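Local coordinates for xylose isomerase domain protein TIM barrel (Planctomyces limnophilus, PDB 3TVA) that binds a magnesium ion in a xylose isomerase-like TIM barrel and probably acts as an isomerase, at residues 212-217 against 236-241; 9-14 against 282-287. All blocks are in the same frame, centred on the assembly; numbering follows the deposited sequence. Where two conformers were deposited one is given.

Interaction 1. Residues 212-217 against 236-241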
loop_
_atom_site.group_PDB
_atom_site.type_symbol
_atom_site.label_atom_id
_atom_site.label_comp_id
_atom_site.label_asym_id
_atom_site.label_seq_id
_atom_site.Cartn_x
_atom_site.Cartn_y
_atom_site.Cartn_z
ATOM N N CYS A 212 -4.576 2.777 6.609
ATOM C CA CYS A 212 -5.759 2.708 7.439
ATOM C C CYS A 212 -6.952 2.712 6.515
ATOM O O CYS A 212 -7.272 3.729 5.897
ATOM C CB CYS A 212 -5.832 3.899 8.396
ATOM S SG CYS A 212 -4.526 3.824 9.641
ATOM N N LYS A 213 -7.600 1.557 6.435
ATOM C CA LYS A 213 -8.740 1.360 5.553
ATOM C C LYS A 213 -9.623 0.324 6.243
ATOM O O LYS A 213 -9.129 -0.471 7.047
ATOM C CB LYS A 213 -8.276 0.860 4.180
ATOM C CG LYS A 213 -9.375 0.924 3.129
ATOM C CD LYS A 213 -9.281 -0.200 2.117
ATOM C CE LYS A 213 -8.140 -0.028 1.192
ATOM N NZ LYS A 213 -7.695 -1.335 0.593
ATOM N N ASP A 214 -10.920 0.324 5.950
ATOM C CA ASP A 214 -11.837 -0.587 6.643
ATOM C C ASP A 214 -12.716 -1.337 5.639
ATOM O O ASP A 214 -12.933 -0.869 4.518
ATOM C CB ASP A 214 -12.709 0.197 7.635
ATOM C CG ASP A 214 -13.143 -0.639 8.851
ATOM O OD1 ASP A 214 -13.034 -1.888 8.826
ATOM O OD2 ASP A 214 -13.611 -0.031 9.837
ATOM N N ALA A 215 -13.224 -2.499 6.041
ATOM C CA ALA A 215 -14.073 -3.293 5.157
ATOM C C ALA A 215 -14.977 -4.234 5.937
ATOM O O ALA A 215 -14.705 -4.549 7.096
ATOM C CB ALA A 215 -13.215 -4.087 4.168
ATOM N N LEU A 216 -16.043 -4.687 5.283
ATOM C CA LEU A 216 -16.945 -5.691 5.843
ATOM C C LEU A 216 -16.650 -7.035 5.188
ATOM O O LEU A 216 -16.409 -7.094 3.979
ATOM C CB LEU A 216 -18.405 -5.305 5.569
ATOM C CG LEU A 216 -18.910 -4.006 6.205
ATOM C CD1 LEU A 216 -20.311 -3.631 5.665
ATOM C CD2 LEU A 216 -18.934 -4.127 7.748
ATOM N N TRP A 217 -16.652 -8.108 5.973
ATOM C CA TRP A 217 -16.502 -9.451 5.408
ATOM C C TRP A 217 -17.614 -9.763 4.414
ATOM O O TRP A 217 -18.748 -9.311 4.576
ATOM C CB TRP A 217 -16.559 -10.513 6.511
ATOM C CG TRP A 217 -15.399 -10.475 7.442
ATOM C CD1 TRP A 217 -15.352 -9.878 8.671
ATOM C CD2 TRP A 217 -14.112 -11.062 7.231
ATOM N NE1 TRP A 217 -14.106 -10.048 9.229
ATOM C CE2 TRP A 217 -13.326 -10.770 8.366
ATOM C CE3 TRP A 217 -13.541 -11.793 6.187
ATOM C CZ2 TRP A 217 -12.006 -11.196 8.495
ATOM C CZ3 TRP A 217 -12.228 -12.210 6.308
ATOM C CH2 TRP A 217 -11.474 -11.907 7.456
ATOM N N GLY A 236 -16.434 -0.565 9.606
ATOM C CA GLY A 236 -16.298 -1.930 9.124
ATOM C C GLY A 236 -15.905 -2.962 10.166
ATOM O O GLY A 236 -16.172 -2.784 11.349
ATOM N N ASP A 237 -15.302 -4.059 9.705
ATOM C CA ASP A 237 -14.919 -5.184 10.563
ATOM C C ASP A 237 -13.452 -5.234 11.016
ATOM O O ASP A 237 -13.055 -6.185 11.686
ATOM C CB ASP A 237 -15.293 -6.508 9.890
ATOM C CG ASP A 237 -16.790 -6.654 9.701
ATOM O OD1 ASP A 237 -17.543 -6.139 10.557
ATOM O OD2 ASP A 237 -17.214 -7.269 8.699
ATOM N N VAL A 238 -12.639 -4.256 10.623
ATOM C CA VAL A 238 -11.244 -4.264 11.043
ATOM C C VAL A 238 -11.078 -4.096 12.560
ATOM O O VAL A 238 -10.288 -4.825 13.151
ATOM C CB VAL A 238 -10.354 -3.236 10.287
ATOM C CG1 VAL A 238 -8.964 -3.160 10.937
ATOM C CG2 VAL A 238 -10.223 -3.614 8.828
ATOM N N GLY A 239 -11.887 -3.276 13.231
ATOM C CA GLY A 239 -11.496 -2.900 14.591
ATOM C C GLY A 239 -10.357 -1.888 14.699
ATOM O O GLY A 239 -9.219 -2.252 15.030
HETATM N N MSE A 240 -10.625 -0.646 14.296
HETATM C CA MSE A 240 -9.600 0.398 14.266
HETATM C C MSE A 240 -8.817 0.538 15.576
HETATM O O MSE A 240 -7.596 0.681 15.561
HETATM C CB MSE A 240 -10.206 1.739 13.851
HETATM C CG MSE A 240 -9.261 2.646 13.049
HETATM SE SE MSE A 240 -8.308 1.816 11.524
HETATM C CE MSE A 240 -9.746 0.738 10.746
ATOM N N GLU A 241 -9.511 0.490 16.705
ATOM C CA GLU A 241 -8.822 0.552 17.989
ATOM C C GLU A 241 -7.957 -0.696 18.211
ATOM O O GLU A 241 -6.818 -0.596 18.678
ATOM C CB GLU A 241 -9.798 0.788 19.161
ATOM C CG GLU A 241 -9.075 0.891 20.476
ATOM C CD GLU A 241 -9.787 1.767 21.487
ATOM O OE1 GLU A 241 -9.130 2.149 22.484
ATOM O OE2 GLU A 241 -10.991 2.068 21.294
HETATM O O HOH W 1 -13.467 -1.229 12.125
HETATM O O HOH W 2 -12.511 -9.361 11.395
#

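Interaction 2. Residues 9-14 against 282-287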
loop_
_atom_site.group_PDB
_atom_site.type_symbol
_atom_site.label_atom_id
_atom_site.label_comp_id
_atom_site.label_asym_id
_atom_site.label_seq_id
_atom_site.Cartn_x
_atom_site.Cartn_y
_atom_site.Cartn_z
ATOM N N PRO A 9 7.666 13.073 15.908
ATOM C CA PRO A 9 6.297 12.820 16.380
ATOM C C PRO A 9 5.763 11.497 15.855
ATOM O O PRO A 9 5.944 11.177 14.682
ATOM C CB PRO A 9 5.492 13.989 15.800
ATOM C CG PRO A 9 6.310 14.507 14.666
ATOM C CD PRO A 9 7.743 14.261 15.039
ATOM N N TYR A 10 5.116 10.737 16.729
ATOM C CA TYR A 10 4.626 9.414 16.380
ATOM C C TYR A 10 3.410 9.536 15.510
ATOM O O TYR A 10 2.622 10.477 15.666
ATOM C CB TYR A 10 4.194 8.660 17.633
ATOM C CG TYR A 10 5.228 8.609 18.717
ATOM C CD1 TYR A 10 4.863 8.725 20.055
ATOM C CD2 TYR A 10 6.575 8.423 18.407
ATOM C CE1 TYR A 10 5.819 8.666 21.063
ATOM C CE2 TYR A 10 7.533 8.364 19.397
ATOM C CZ TYR A 10 7.153 8.484 20.726
ATOM O OH TYR A 10 8.115 8.424 21.709
ATOM N N TRP A 11 3.234 8.556 14.633
ATOM C CA TRP A 11 1.984 8.398 13.898
ATOM C C TRP A 11 1.490 9.674 13.203
ATOM O O TRP A 11 0.326 10.025 13.347
ATOM C CB TRP A 11 0.896 7.872 14.849
ATOM C CG TRP A 11 1.055 6.419 15.213
ATOM C CD1 TRP A 11 2.043 5.567 14.791
ATOM C CD2 TRP A 11 0.190 5.645 16.052
ATOM N NE1 TRP A 11 1.848 4.315 15.326
ATOM C CE2 TRP A 11 0.712 4.332 16.094
ATOM C CE3 TRP A 11 -0.982 5.930 16.764
ATOM C CZ2 TRP A 11 0.110 3.311 16.824
ATOM C CZ3 TRP A 11 -1.576 4.917 17.500
ATOM C CH2 TRP A 11 -1.026 3.622 17.528
ATOM N N PRO A 12 2.365 10.363 12.439
ATOM C CA PRO A 12 1.792 11.479 11.672
ATOM C C PRO A 12 0.742 10.909 10.727
ATOM O O PRO A 12 0.911 9.800 10.235
ATOM C CB PRO A 12 2.986 12.021 10.875
ATOM C CG PRO A 12 3.916 10.834 10.729
ATOM C CD PRO A 12 3.752 10.061 12.035
ATOM N N ILE A 13 -0.366 11.608 10.553
ATOM C CA ILE A 13 -1.419 11.110 9.677
ATOM C C ILE A 13 -1.118 11.443 8.211
ATOM O O ILE A 13 -0.462 12.441 7.909
ATOM C CB ILE A 13 -2.818 11.547 10.168
ATOM C CG1 ILE A 13 -3.230 10.647 11.338
ATOM C CG2 ILE A 13 -3.865 11.423 9.070
ATOM C CD1 ILE A 13 -3.460 11.361 12.610
ATOM N N GLY A 14 -1.579 10.597 7.301
ATOM C CA GLY A 14 -1.326 10.827 5.899
ATOM C C GLY A 14 -2.526 10.386 5.108
ATOM O O GLY A 14 -3.466 9.800 5.655
ATOM N N GLY A 282 -8.070 11.091 17.444
ATOM C CA GLY A 282 -8.516 10.719 18.780
ATOM C C GLY A 282 -7.826 9.453 19.275
ATOM O O GLY A 282 -7.406 9.377 20.427
ATOM N N LEU A 283 -7.691 8.450 18.411
ATOM C CA LEU A 283 -7.045 7.210 18.840
ATOM C C LEU A 283 -5.549 7.421 19.089
ATOM O O LEU A 283 -4.985 6.859 20.030
ATOM C CB LEU A 283 -7.281 6.074 17.834
ATOM C CG LEU A 283 -8.721 5.541 17.737
ATOM C CD1 LEU A 283 -8.848 4.595 16.546
ATOM C CD2 LEU A 283 -9.149 4.843 19.028
ATOM N N ARG A 284 -4.911 8.244 18.259
ATOM C CA ARG A 284 -3.509 8.577 18.474
ATOM C C ARG A 284 -3.311 9.250 19.821
ATOM O O ARG A 284 -2.374 8.932 20.541
ATOM C CB ARG A 284 -2.972 9.494 17.371
ATOM C CG ARG A 284 -1.479 9.818 17.508
ATOM C CD ARG A 284 -1.001 10.669 16.329
ATOM N NE ARG A 284 -1.610 11.998 16.371
ATOM C CZ ARG A 284 -1.571 12.883 15.377
ATOM N NH1 ARG A 284 -0.950 12.583 14.237
ATOM N NH2 ARG A 284 -2.155 14.076 15.522
ATOM N N LYS A 285 -4.194 10.188 20.157
ATOM C CA LYS A 285 -4.090 10.908 21.420
ATOM C C LYS A 285 -4.246 9.961 22.609
ATOM O O LYS A 285 -3.567 10.098 23.627
ATOM C CB LYS A 285 -5.146 12.012 21.494
ATOM C CG LYS A 285 -5.122 12.816 22.786
ATOM C CD LYS A 285 -6.194 13.898 22.750
ATOM C CE LYS A 285 -6.472 14.475 24.136
ATOM N NZ LYS A 285 -5.328 15.271 24.653
ATOM N N LYS A 286 -5.150 9.000 22.473
ATOM C CA LYS A 286 -5.361 7.999 23.508
ATOM C C LYS A 286 -4.189 7.017 23.620
ATOM O O LYS A 286 -3.681 6.774 24.712
ATOM C CB LYS A 286 -6.653 7.230 23.225
ATOM C CG LYS A 286 -7.017 6.210 24.290
ATOM C CD LYS A 286 -8.177 5.340 23.832
ATOM C CE LYS A 286 -8.569 4.338 24.922
ATOM N NZ LYS A 286 -9.814 3.594 24.571
ATOM N N ILE A 287 -3.804 6.418 22.494
ATOM C CA ILE A 287 -2.783 5.367 22.493
ATOM C C ILE A 287 -1.324 5.842 22.505
ATOM O O ILE A 287 -0.505 5.334 23.268
ATOM C CB ILE A 287 -2.986 4.432 21.290
ATOM C CG1 ILE A 287 -4.400 3.853 21.309
ATOM C CG2 ILE A 287 -1.950 3.314 21.272
ATOM C CD1 ILE A 287 -4.789 3.194 19.978
HETATM O O HOH W 3 -0.540 14.503 11.966
#

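Interaction 1. Residues 212-217 against 236-241
With CG anti to the backbone N (chi1 -151°), D214 turns its carboxylate against the backbone of G236, D237 and V238; D237, whose CG stands beside its own backbone N (chi1 -64°), sends a second carboxylate back to W217, just past the end of the strand. Each acid thus binds backbone of the other segment. D214 OD1 takes the N-H of V238 on its syn side at 3.0 Å, and on its anti side the N-H of A215, so the same oxygen ties the turn to its own strand. D214 OD2 receives a weak bond from G236 N and a further one from G234 N, and a water that donates to it accepts from G239 N, the N-cap residue of helix 240-249. D237 N also gives a nearly straight bond of 2.7 Å to A215 O, approaching from above the carbonyl plane. D237 OD2 offers its anti lone pair to W217 N at 2.9 Å. The same oxygen lies 3.2 Å from W217 CD1, the carboxylate turned 20° from the indole plane, while L216 CD2 rests 3.7 Å from G236 CA. A second water, in the indole plane, links W217 NE1 to D237 O. G236 comes so close to D214 and A215 that a CB on it would clash with D214 OD1 and A215 O. K213 turns the other way, to D184 of the magnesium site. The N-H groups of V238, A215 and G234, with a weak bond from G236 and a water, converge on the buried D214 carboxylate, a setting that would probably stabilise its negative charge, while the same bonds hold 236-239 ahead of helix 240-249.

Interaction 2. Residues 9-14 against 282-287
The N-terminal lead-in to the first strand of the TIM barrel, 13-18, meets the end of the C-terminal helix, 266-287, so that the two ends of the chain come together here. R284 reaches across: its chain runs extended from the helix, bends at chi3 (67°), and brings NH1 to W11 O at 3.0 Å. The oxygen lies in the guanidinium plane, although NH1 itself stands above the plane of the carbonyl. Along the way R284 CD packs 3.7 Å from W11 CB, and CG lies at the edge of the indole. I13 CD1 sits over one face of the guanidinium, 3.2 Å from NH1. An alanine in place of R284 would probably leave W11 O without this donor and open a gap beside W11 CB and I13 CD1. The indole is fixed from outside the contact by its NE1 bond to Y252 O and an edge-to-face stack with W248. One turn further along the helix, I287 CG2 touches W11 CH2 at 3.9 Å. A water in the guanidinium plane accepts from both R284 NH1 and I13 N.

How the interactions relate
Both contacts are partly buried, interaction 1 the more so (five of nine touching residues against two of six), and both reach the barrel sheet, through strands 207-216 and 13-18; strand 256-258 pairs with both. Interaction 1 lies within the chain span closed by interaction 2. Its chemistry is polar, two carboxylates accepting backbone N-H groups, with K213 of the same segment reaching the magnesium site, whereas interaction 2, farther from the metal, joins apolar packing to one charged side chain on a carbonyl. Helices 240-249 and 266-287 bring them together: E241 OE1 forms a 2.6 Å salt bridge with K286 NZ, and M240 CG packs 4.0 Å from L283 CD1. Their centres lie about 17 Å apart.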